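Local coordinates for protein gamma-glutamyl cyclotransferase (PDB 3CRY) that catalyses the release of 5-oxoproline from gamma-glutamyl dipeptides, as a homodimer, and so may contribute to glutathione homeostasis, at residues E15-F20 / W84-S89; S93-Q98 / T121-L126. The protein carries 1 engineered substitution. All blocks are in the same frame, centred on the assembly; numbering follows the deposited sequence. Where two conformers were deposited one is given.

In the fold
Both contacts involve the five-stranded antiparallel sheet, and their centres lie about 10 Å apart. Contact 1 pairs strand 16-21 with strand 77-87; a short turn then leads the chain into helix 91-97, which contact 2 sets against strand 119-126. The two meet directly: Phe20 N lies 2.8 Å from Arg123 O, Phe20 O lies 2.8 Å from Ser124 OG, both probable hydrogen bonds, and Leu94 packs on Tyr19. They converge on the active site. Gln98, engineered in place of the catalytic glutamate, comes within about 4 Å of Tyr19, side chain to side chain, and within about 4 Å of a bound acetate, probably picked up from the crystallisation liquor.

Contact 1: E15-F20 / W84-S89; sequences ESFLYF and WKMNKS
An antiparallel strand pair in the five-stranded sheet joins 16-20 to 84-87, with Phe17 opposite Met86 and Tyr19 opposite Trp84 as its hydrogen-bonded pairs. Phe17 N gives to Met86 O at 2.8 Å, and Met86 N returns a bond to Phe17 O; Tyr19 and Trp84 repeat the exchange. Phe17, Tyr19, Trp84 and Met86 all project to one face. With chi1 at 73°, Phe17 CG sits between its own N and carbonyl carbon, and the ring lies alongside Met86, CE1 3.6 Å from Met86 CB. Met86 SD completes Met-aromatic contacts with both Phe17 and Tyr19, oblique to each ring. Tyr19 CD2 touches Trp84 CD1 at 3.8 Å; the Tyr19 ring and the five-membered ring of Trp84 are 25° from parallel but slid apart and barely overlap. The polar tips of these two side chains turn to Asn25, which bonds Tyr19 OH and Trp84 NE1. On the reverse face Leu18 CD2 rests against Lys85 CB.

At the end of the strand, Lys88 N bonds Glu15 O at 2.9 Å. In one of two modelled conformers, Asn87 ND2 reaches the anti lone pair of Glu15 OE1 at 2.7 Å, while OD1 accepts from Ser89 N, an Asx turn where the strand passes into a 3-10 segment, and from Ser89 OG above the carbonyl plane. Leu94 of helix 91-97 covers Phe17, Tyr19 and Met86, a helix-on-sheet core beside the inferred substrate site.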
ATOM      1  N   GLU A  15      17.329  -9.346  13.435  1.00 29.64           N
ATOM      2  CA  GLU A  15      17.398 -10.543  12.611  1.00 27.29           C
ATOM      3  C   GLU A  15      16.017 -10.875  12.011  1.00 24.91           C
ATOM      4  O   GLU A  15      15.937 -11.555  10.989  1.00 23.79           O
ATOM      5  CB  GLU A  15      17.934 -11.692  13.488  1.00 28.07           C
ATOM      6  CG  GLU A  15      17.869 -13.123  12.918  1.00 31.18           C
ATOM      7  CD  GLU A  15      19.227 -13.678  12.471  1.00 34.82           C
ATOM      8  OE1 GLU A  15      19.252 -14.457  11.486  1.00 36.23           O
ATOM      9  OE2 GLU A  15      20.259 -13.354  13.107  1.00 36.07           O
ATOM     10  N   SER A  16      14.950 -10.369  12.641  1.00 22.01           N
ATOM     11  CA  SER A  16      13.570 -10.781  12.316  1.00 19.70           C
ATOM     12  C   SER A  16      12.650  -9.639  11.914  1.00 17.96           C
ATOM     13  O   SER A  16      12.933  -8.467  12.166  1.00 17.49           O
ATOM     14  CB  SER A  16      12.944 -11.506  13.510  1.00 20.07           C
ATOM     15  OG  SER A  16      13.701 -12.655  13.834  1.00 21.61           O
ATOM     16  N   PHE A  17      11.529 -10.001  11.294  1.00 15.18           N
ATOM     17  CA  PHE A  17      10.469  -9.041  11.029  1.00 12.66           C
ATOM     18  C   PHE A  17       9.122  -9.703  11.306  1.00 11.47           C
ATOM     19  O   PHE A  17       9.030 -10.925  11.364  1.00 11.73           O
ATOM     20  CB  PHE A  17      10.544  -8.484   9.596  1.00 12.71           C
ATOM     21  CG  PHE A  17      10.114  -9.452   8.529  1.00 12.10           C
ATOM     22  CD1 PHE A  17      10.998 -10.423   8.045  1.00 10.39           C
ATOM     23  CD2 PHE A  17       8.821  -9.393   8.000  1.00 11.68           C
ATOM     24  CE1 PHE A  17      10.615 -11.309   7.045  1.00 11.83           C
ATOM     25  CE2 PHE A  17       8.418 -10.284   7.002  1.00 11.01           C
ATOM     26  CZ  PHE A  17       9.306 -11.246   6.520  1.00 12.31           C
ATOM     27  N   LEU A  18       8.090  -8.887  11.464  1.00  9.96           N
ATOM     28  CA  LEU A  18       6.740  -9.399  11.741  1.00  8.46           C
ATOM     29  C   LEU A  18       5.873  -9.209  10.502  1.00  7.89           C
ATOM     30  O   LEU A  18       5.937  -8.164   9.847  1.00  7.27           O
ATOM     31  CB  LEU A  18       6.128  -8.661  12.930  1.00  8.94           C
ATOM     32  CG  LEU A  18       6.897  -8.751  14.255  1.00  9.87           C
ATOM     33  CD1 LEU A  18       6.223  -7.920  15.292  1.00 11.05           C
ATOM     34  CD2 LEU A  18       7.012 -10.209  14.718  1.00 11.21           C
ATOM     35  N   TYR A  19       5.067 -10.226  10.197  1.00  6.53           N
ATOM     36  CA  TYR A  19       4.247 -10.276   8.979  1.00  6.45           C
ATOM     37  C   TYR A  19       2.780 -10.489   9.392  1.00  6.11           C
ATOM     38  O   TYR A  19       2.473 -11.435  10.098  1.00  6.28           O
ATOM     39  CB  TYR A  19       4.744 -11.412   8.054  1.00  6.42           C
ATOM     40  CG  TYR A  19       3.715 -11.841   7.012  1.00  7.08           C
ATOM     41  CD1 TYR A  19       3.126 -10.901   6.148  1.00  7.68           C
ATOM     42  CD2 TYR A  19       3.344 -13.174   6.875  1.00  6.51           C
ATOM     43  CE1 TYR A  19       2.156 -11.288   5.203  1.00  7.74           C
ATOM     44  CE2 TYR A  19       2.398 -13.572   5.917  1.00  8.03           C
ATOM     45  CZ  TYR A  19       1.803 -12.631   5.100  1.00  7.57           C
ATOM     46  OH  TYR A  19       0.860 -13.009   4.173  1.00  9.54           O
ATOM     47  N   PHE A  20       1.886  -9.603   8.938  1.00  5.37           N
ATOM     48  CA  PHE A  20       0.460  -9.687   9.277  1.00  4.86           C
ATOM     49  C   PHE A  20      -0.297 -10.348   8.124  1.00  5.14           C
ATOM     50  O   PHE A  20      -0.384  -9.788   7.009  1.00  5.20           O
ATOM     51  CB  PHE A  20      -0.108  -8.277   9.574  1.00  5.00           C
ATOM     52  CG  PHE A  20      -1.602  -8.239   9.834  1.00  5.27           C
ATOM     53  CD1 PHE A  20      -2.118  -8.669  11.069  1.00  6.91           C
ATOM     54  CD2 PHE A  20      -2.493  -7.741   8.862  1.00  6.76           C
ATOM     55  CE1 PHE A  20      -3.513  -8.639  11.331  1.00  5.69           C
ATOM     56  CE2 PHE A  20      -3.877  -7.678   9.127  1.00  5.75           C
ATOM     57  CZ  PHE A  20      -4.384  -8.129  10.370  1.00  5.87           C
ATOM     58  N   TRP A  84       2.951 -13.303  12.078  1.00  7.18           N
ATOM     59  CA  TRP A  84       4.025 -14.294  11.980  1.00  6.71           C
ATOM     60  C   TRP A  84       5.395 -13.651  12.172  1.00  7.94           C
ATOM     61  O   TRP A  84       5.670 -12.586  11.616  1.00  8.29           O
ATOM     62  CB  TRP A  84       4.009 -14.977  10.601  1.00  7.30           C
ATOM     63  CG  TRP A  84       2.745 -15.748  10.308  1.00  5.90           C
ATOM     64  CD1 TRP A  84       1.674 -15.312   9.582  1.00  7.18           C
ATOM     65  CD2 TRP A  84       2.424 -17.079  10.746  1.00  7.25           C
ATOM     66  NE1 TRP A  84       0.700 -16.283   9.539  1.00  4.55           N
ATOM     67  CE2 TRP A  84       1.131 -17.381  10.242  1.00  7.31           C
ATOM     68  CE3 TRP A  84       3.110 -18.053  11.501  1.00  6.28           C
ATOM     69  CZ2 TRP A  84       0.490 -18.627  10.483  1.00  8.02           C
ATOM     70  CZ3 TRP A  84       2.473 -19.289  11.745  1.00  5.78           C
ATOM     71  CH2 TRP A  84       1.166 -19.557  11.236  1.00  7.50           C
ATOM     72  N   LYS A  85       6.269 -14.313  12.933  1.00  8.58           N
ATOM     73  CA  LYS A  85       7.661 -13.862  13.039  1.00 10.67           C
ATOM     74  C   LYS A  85       8.498 -14.619  12.017  1.00 11.08           C
ATOM     75  O   LYS A  85       8.488 -15.865  11.976  1.00 11.27           O
ATOM     76  CB  LYS A  85       8.197 -14.128  14.446  1.00 11.28           C
ATOM     77  CG  LYS A  85       9.588 -13.550  14.707  1.00 14.56           C
ATOM     78  CD  LYS A  85       9.972 -13.882  16.147  1.00 19.74           C
ATOM     79  CE  LYS A  85      11.067 -12.981  16.667  1.00 24.45           C
ATOM     80  NZ  LYS A  85      11.577 -13.543  17.959  1.00 26.57           N
ATOM     81  N   MET A  86       9.222 -13.867  11.195  1.00 12.39           N
ATOM     82  CA  MET A  86      10.028 -14.444  10.120  1.00 14.96           C
ATOM     83  C   MET A  86      11.441 -13.870  10.113  1.00 14.98           C
ATOM     84  O   MET A  86      11.662 -12.753  10.615  1.00 14.70           O
ATOM     85  CB  MET A  86       9.330 -14.187   8.785  1.00 14.11           C
ATOM     86  CG  MET A  86       8.046 -15.007   8.619  1.00 17.85           C
ATOM     87  SD  MET A  86       7.115 -14.602   7.124  1.00 20.72           S
ATOM     88  CE  MET A  86       8.189 -15.321   5.902  1.00 21.95           C
ATOM     89  N   ASN A  87      12.401 -14.615   9.569  1.00 16.15           N
ATOM     90  CA  ASN A  87      13.758 -14.082   9.423  0.50 16.81           C
ATOM     91  C   ASN A  87      13.850 -13.071   8.283  1.00 16.92           C
ATOM     92  O   ASN A  87      13.211 -13.233   7.246  1.00 15.99           O
ATOM     93  CB  ASN A  87      14.796 -15.192   9.233  0.50 17.36           C
ATOM     94  CG  ASN A  87      16.222 -14.681   9.408  0.50 18.43           C
ATOM     95  OD1 ASN A  87      16.801 -14.085   8.498  0.50 21.72           O
ATOM     96  ND2 ASN A  87      16.783 -14.893  10.589  0.50 19.79           N
ATOM     97  N   LYS A  88      14.633 -12.012   8.478  1.00 17.52           N
ATOM     98  CA  LYS A  88      14.767 -10.982   7.435  1.00 18.44           C
ATOM     99  C   LYS A  88      15.328 -11.537   6.115  1.00 18.97           C
ATOM    100  O   LYS A  88      15.074 -10.986   5.042  1.00 18.48           O
ATOM    101  CB  LYS A  88      15.552  -9.763   7.938  1.00 18.97           C
ATOM    102  CG  LYS A  88      14.682  -8.771   8.690  1.00 20.17           C
ATOM    103  CD  LYS A  88      15.453  -7.512   9.073  1.00 24.25           C
ATOM    104  CE  LYS A  88      14.604  -6.613   9.954  1.00 27.28           C
ATOM    105  NZ  LYS A  88      15.455  -5.751  10.837  1.00 30.12           N
ATOM    106  N   SER A  89      16.053 -12.652   6.190  1.00 19.76           N
ATOM    107  CA  SER A  89      16.478 -13.391   4.984  1.00 20.24           C
ATOM    108  C   SER A  89      15.327 -13.868   4.072  1.00 20.54           C
ATOM    109  O   SER A  89      15.562 -14.265   2.907  1.00 21.71           O
ATOM    110  CB  SER A  89      17.338 -14.604   5.386  1.00 20.66           C
ATOM    111  OG  SER A  89      16.582 -15.504   6.181  1.00 20.64           O
TER

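Contact 2: S93-Q98 / T121-L126; sequences SLDEQQ and TCRSYL. Engineered in segment 93-98: Gln98 (natural residue Glu).
The Tyr125 ring carries Gln98 CG on one face, 3.6 Å above the ring centroid and almost exactly on its normal, a CH-pi contact; at the ring edge lie Asp95 OD1 and Leu94 CD2. This is helix-on-sheet packing at the active site: the axes of helix residues 93-97 and strand residues 121-126 run 18° from parallel and approach to 10.3 Å. Gln98, an engineered residue standing where nature has the proton-accepting glutamate, is the first residue past the helix. Its chain bends at chi2, and the amide plane ends 25° from that of the ring, on the same side as CG. Leu94 crosses the hydroxyl end of the tyrosine, CG 3.4 Å from Tyr125 OH, so the hydroxyl has the leucine on one flank and the aspartate on another.

Asp95 joins Arg123 and Tyr125, two residues apart on the strand. Its carboxylate stands nearly perpendicular to the Tyr125 ring yet lies almost flat with the Arg123 guanidinium, the planes 18° apart. Arg123, extended from CG to NE, brings the edge of that group in, and a single nitrogen, NH2, spans the carboxylate: 3.0 Å to OD1 and 3.0 Å to OD2 of Asp95, each through the syn lone pair. Arg123 NE adds a weak bond to OD1. The same NH2 also forms a salt bridge with Glu109 of the second subunit, tying this network to the dimer interface. Though shared in this way, the guanidinium probably favours the ionised carboxylate of Asp95. Tyr125 packs in turn on Tyr19 of the inferred substrate site. Tyr125 OH gives its hydrogen to Asp95 OD1 at 2.6 Å, meeting that oxygen nearly head-on along its C-O bond.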
ATOM      1  N   SER A  93      11.708 -13.441  -0.644  1.00 13.82           N
ATOM      2  CA  SER A  93      10.889 -14.606  -0.976  1.00 13.67           C
ATOM      3  C   SER A  93       9.394 -14.333  -0.790  1.00 12.99           C
ATOM      4  O   SER A  93       8.578 -14.682  -1.645  1.00 12.44           O
ATOM      5  CB  SER A  93      11.328 -15.814  -0.149  1.00 14.17           C
ATOM      6  OG  SER A  93      10.507 -16.927  -0.443  1.00 16.40           O
ATOM      7  N   LEU A  94       9.043 -13.707   0.334  1.00 12.64           N
ATOM      8  CA  LEU A  94       7.641 -13.410   0.641  1.00 12.60           C
ATOM      9  C   LEU A  94       7.056 -12.459  -0.401  1.00 12.95           C
ATOM     10  O   LEU A  94       5.943 -12.666  -0.889  1.00 13.42           O
ATOM     11  CB  LEU A  94       7.529 -12.829   2.055  1.00 12.32           C
ATOM     12  CG  LEU A  94       6.130 -12.728   2.677  1.00 12.34           C
ATOM     13  CD1 LEU A  94       5.376 -14.080   2.671  1.00 12.33           C
ATOM     14  CD2 LEU A  94       6.217 -12.125   4.082  1.00 12.05           C
ATOM     15  N   ASP A  95       7.833 -11.435  -0.770  1.00 13.65           N
ATOM     16  CA  ASP A  95       7.454 -10.520  -1.848  1.00 14.58           C
ATOM     17  C   ASP A  95       7.168 -11.263  -3.151  1.00 14.66           C
ATOM     18  O   ASP A  95       6.150 -11.012  -3.807  1.00 15.41           O
ATOM     19  CB  ASP A  95       8.544  -9.457  -2.087  1.00 14.39           C
ATOM     20  CG  ASP A  95       8.674  -8.447  -0.943  1.00 15.12           C
ATOM     21  OD1 ASP A  95       7.904  -8.487   0.055  1.00 15.40           O
ATOM     22  OD2 ASP A  95       9.585  -7.583  -1.055  1.00 16.31           O
ATOM     23  N   GLU A  96       8.069 -12.173  -3.528  1.00 14.74           N
ATOM     24  CA  GLU A  96       7.924 -12.954  -4.753  0.50 15.15           C
ATOM     25  C   GLU A  96       6.646 -13.789  -4.737  1.00 14.53           C
ATOM     26  O   GLU A  96       5.942 -13.904  -5.745  1.00 13.79           O
ATOM     27  CB  GLU A  96       9.155 -13.840  -4.960  0.50 15.72           C
ATOM     28  CG  GLU A  96      10.144 -13.261  -5.957  0.50 18.70           C
ATOM     29  CD  GLU A  96       9.742 -13.553  -7.381  0.50 21.77           C
ATOM     30  OE1 GLU A  96       9.284 -14.687  -7.625  0.50 24.56           O
ATOM     31  OE2 GLU A  96       9.875 -12.673  -8.260  0.50 21.76           O
ATOM     32  N   GLN A  97       6.346 -14.365  -3.580  1.00 13.30           N
ATOM     33  CA  GLN A  97       5.125 -15.160  -3.415  1.00 12.57           C
ATOM     34  C   GLN A  97       3.848 -14.373  -3.681  1.00 12.27           C
ATOM     35  O   GLN A  97       2.856 -14.925  -4.177  1.00 12.31           O
ATOM     36  CB  GLN A  97       5.078 -15.740  -2.013  1.00 12.14           C
ATOM     37  CG  GLN A  97       6.196 -16.755  -1.752  1.00 11.70           C
ATOM     38  CD  GLN A  97       6.313 -17.114  -0.300  1.00 13.68           C
ATOM     39  OE1 GLN A  97       5.308 -17.247   0.395  1.00 14.68           O
ATOM     40  NE2 GLN A  97       7.545 -17.257   0.182  1.00 13.25           N
ATOM     41  N   GLN A  98       3.877 -13.079  -3.360  1.00 12.14           N
ATOM     42  CA  GLN A  98       2.712 -12.218  -3.496  1.00 12.75           C
ATOM     43  C   GLN A  98       2.661 -11.512  -4.861  1.00 12.80           C
ATOM     44  O   GLN A  98       1.789 -10.655  -5.087  1.00 13.31           O
ATOM     45  CB  GLN A  98       2.686 -11.171  -2.378  1.00 13.20           C
ATOM     46  CG  GLN A  98       2.666 -11.746  -0.967  1.00 16.17           C
ATOM     47  CD  GLN A  98       1.366 -12.448  -0.648  1.00 20.88           C
ATOM     48  OE1 GLN A  98       0.293 -12.047  -1.110  1.00 25.58           O
ATOM     49  NE2 GLN A  98       1.445 -13.488   0.164  1.00 26.02           N
ATOM     50  N   THR A 121       4.134  -3.171  14.914  1.00 12.92           N
ATOM     51  CA  THR A 121       4.375  -2.759  13.514  1.00 11.94           C
ATOM     52  C   THR A 121       4.678  -3.966  12.622  1.00 10.52           C
ATOM     53  O   THR A 121       5.629  -4.720  12.887  1.00 10.04           O
ATOM     54  CB  THR A 121       5.503  -1.706  13.419  1.00 12.20           C
ATOM     55  OG1 THR A 121       5.160  -0.592  14.256  1.00 13.70           O
ATOM     56  CG2 THR A 121       5.705  -1.223  11.979  1.00 13.05           C
ATOM     57  N   CYS A 122       3.902  -4.128  11.542  1.00  8.71           N
ATOM     58  CA  CYS A 122       4.017  -5.312  10.681  1.00  8.92           C
ATOM     59  C   CYS A 122       4.156  -5.012   9.189  1.00  7.29           C
ATOM     60  O   CYS A 122       3.616  -4.027   8.702  1.00  8.72           O
ATOM     61  CB  CYS A 122       2.763  -6.186  10.817  1.00  9.27           C
ATOM     62  SG  CYS A 122       2.490  -6.871  12.453  1.00 10.36           S
ATOM     63  N   ARG A 123       4.852  -5.895   8.482  1.00  7.60           N
ATOM     64  CA  ARG A 123       4.779  -5.941   7.013  1.00  7.10           C
ATOM     65  C   ARG A 123       3.483  -6.665   6.609  1.00  6.82           C
ATOM     66  O   ARG A 123       3.074  -7.635   7.254  1.00  6.99           O
ATOM     67  CB  ARG A 123       5.998  -6.692   6.471  1.00  6.61           C
ATOM     68  CG  ARG A 123       6.208  -6.660   4.933  1.00  8.25           C
ATOM     69  CD  ARG A 123       7.435  -7.503   4.566  1.00  8.11           C
ATOM     70  NE  ARG A 123       7.924  -7.289   3.190  1.00  8.75           N
ATOM     71  CZ  ARG A 123       8.724  -6.274   2.826  1.00  8.81           C
ATOM     72  NH1 ARG A 123       9.108  -5.357   3.710  1.00 10.45           N
ATOM     73  NH2 ARG A 123       9.130  -6.161   1.564  1.00 12.65           N
ATOM     74  N   SER A 124       2.821  -6.166   5.568  1.00  6.27           N
ATOM     75  CA  SER A 124       1.690  -6.869   4.956  1.00  5.76           C
ATOM     76  C   SER A 124       1.644  -6.521   3.471  1.00  5.54           C
ATOM     77  O   SER A 124       2.635  -5.985   2.926  1.00  5.45           O
ATOM     78  CB  SER A 124       0.359  -6.517   5.673  1.00  5.75           C
ATOM     79  OG  SER A 124      -0.629  -7.522   5.417  1.00  6.71           O
ATOM     80  N   TYR A 125       0.511  -6.828   2.826  1.00  5.15           N
ATOM     81  CA  TYR A 125       0.313  -6.704   1.373  1.00  5.46           C
ATOM     82  C   TYR A 125      -1.125  -6.368   1.107  1.00  5.71           C
ATOM     83  O   TYR A 125      -2.010  -6.846   1.821  1.00  5.20           O
ATOM     84  CB  TYR A 125       0.623  -8.029   0.657  1.00  6.77           C
ATOM     85  CG  TYR A 125       2.058  -8.468   0.860  1.00  6.11           C
ATOM     86  CD1 TYR A 125       3.056  -8.057  -0.028  1.00  7.08           C
ATOM     87  CD2 TYR A 125       2.417  -9.256   1.961  1.00  6.71           C
ATOM     88  CE1 TYR A 125       4.389  -8.440   0.163  1.00  7.77           C
ATOM     89  CE2 TYR A 125       3.747  -9.641   2.161  1.00  8.34           C
ATOM     90  CZ  TYR A 125       4.717  -9.222   1.255  1.00  8.83           C
ATOM     91  OH  TYR A 125       6.014  -9.599   1.461  1.00 10.92           O
ATOM     92  N   LEU A 126      -1.355  -5.541   0.082  1.00  4.85           N
ATOM     93  CA  LEU A 126      -2.715  -5.382  -0.446  1.00  5.33           C
ATOM     94  C   LEU A 126      -2.719  -5.088  -1.948  1.00  6.41           C
ATOM     95  O   LEU A 126      -1.678  -4.715  -2.519  1.00  5.94           O
ATOM     96  CB  LEU A 126      -3.491  -4.336   0.370  1.00  5.32           C
ATOM     97  CG  LEU A 126      -2.900  -2.906   0.412  1.00  6.41           C
ATOM     98  CD1 LEU A 126      -3.027  -2.153  -0.906  1.00  6.98           C
ATOM     99  CD2 LEU A 126      -3.582  -2.120   1.554  1.00  5.02           C
TER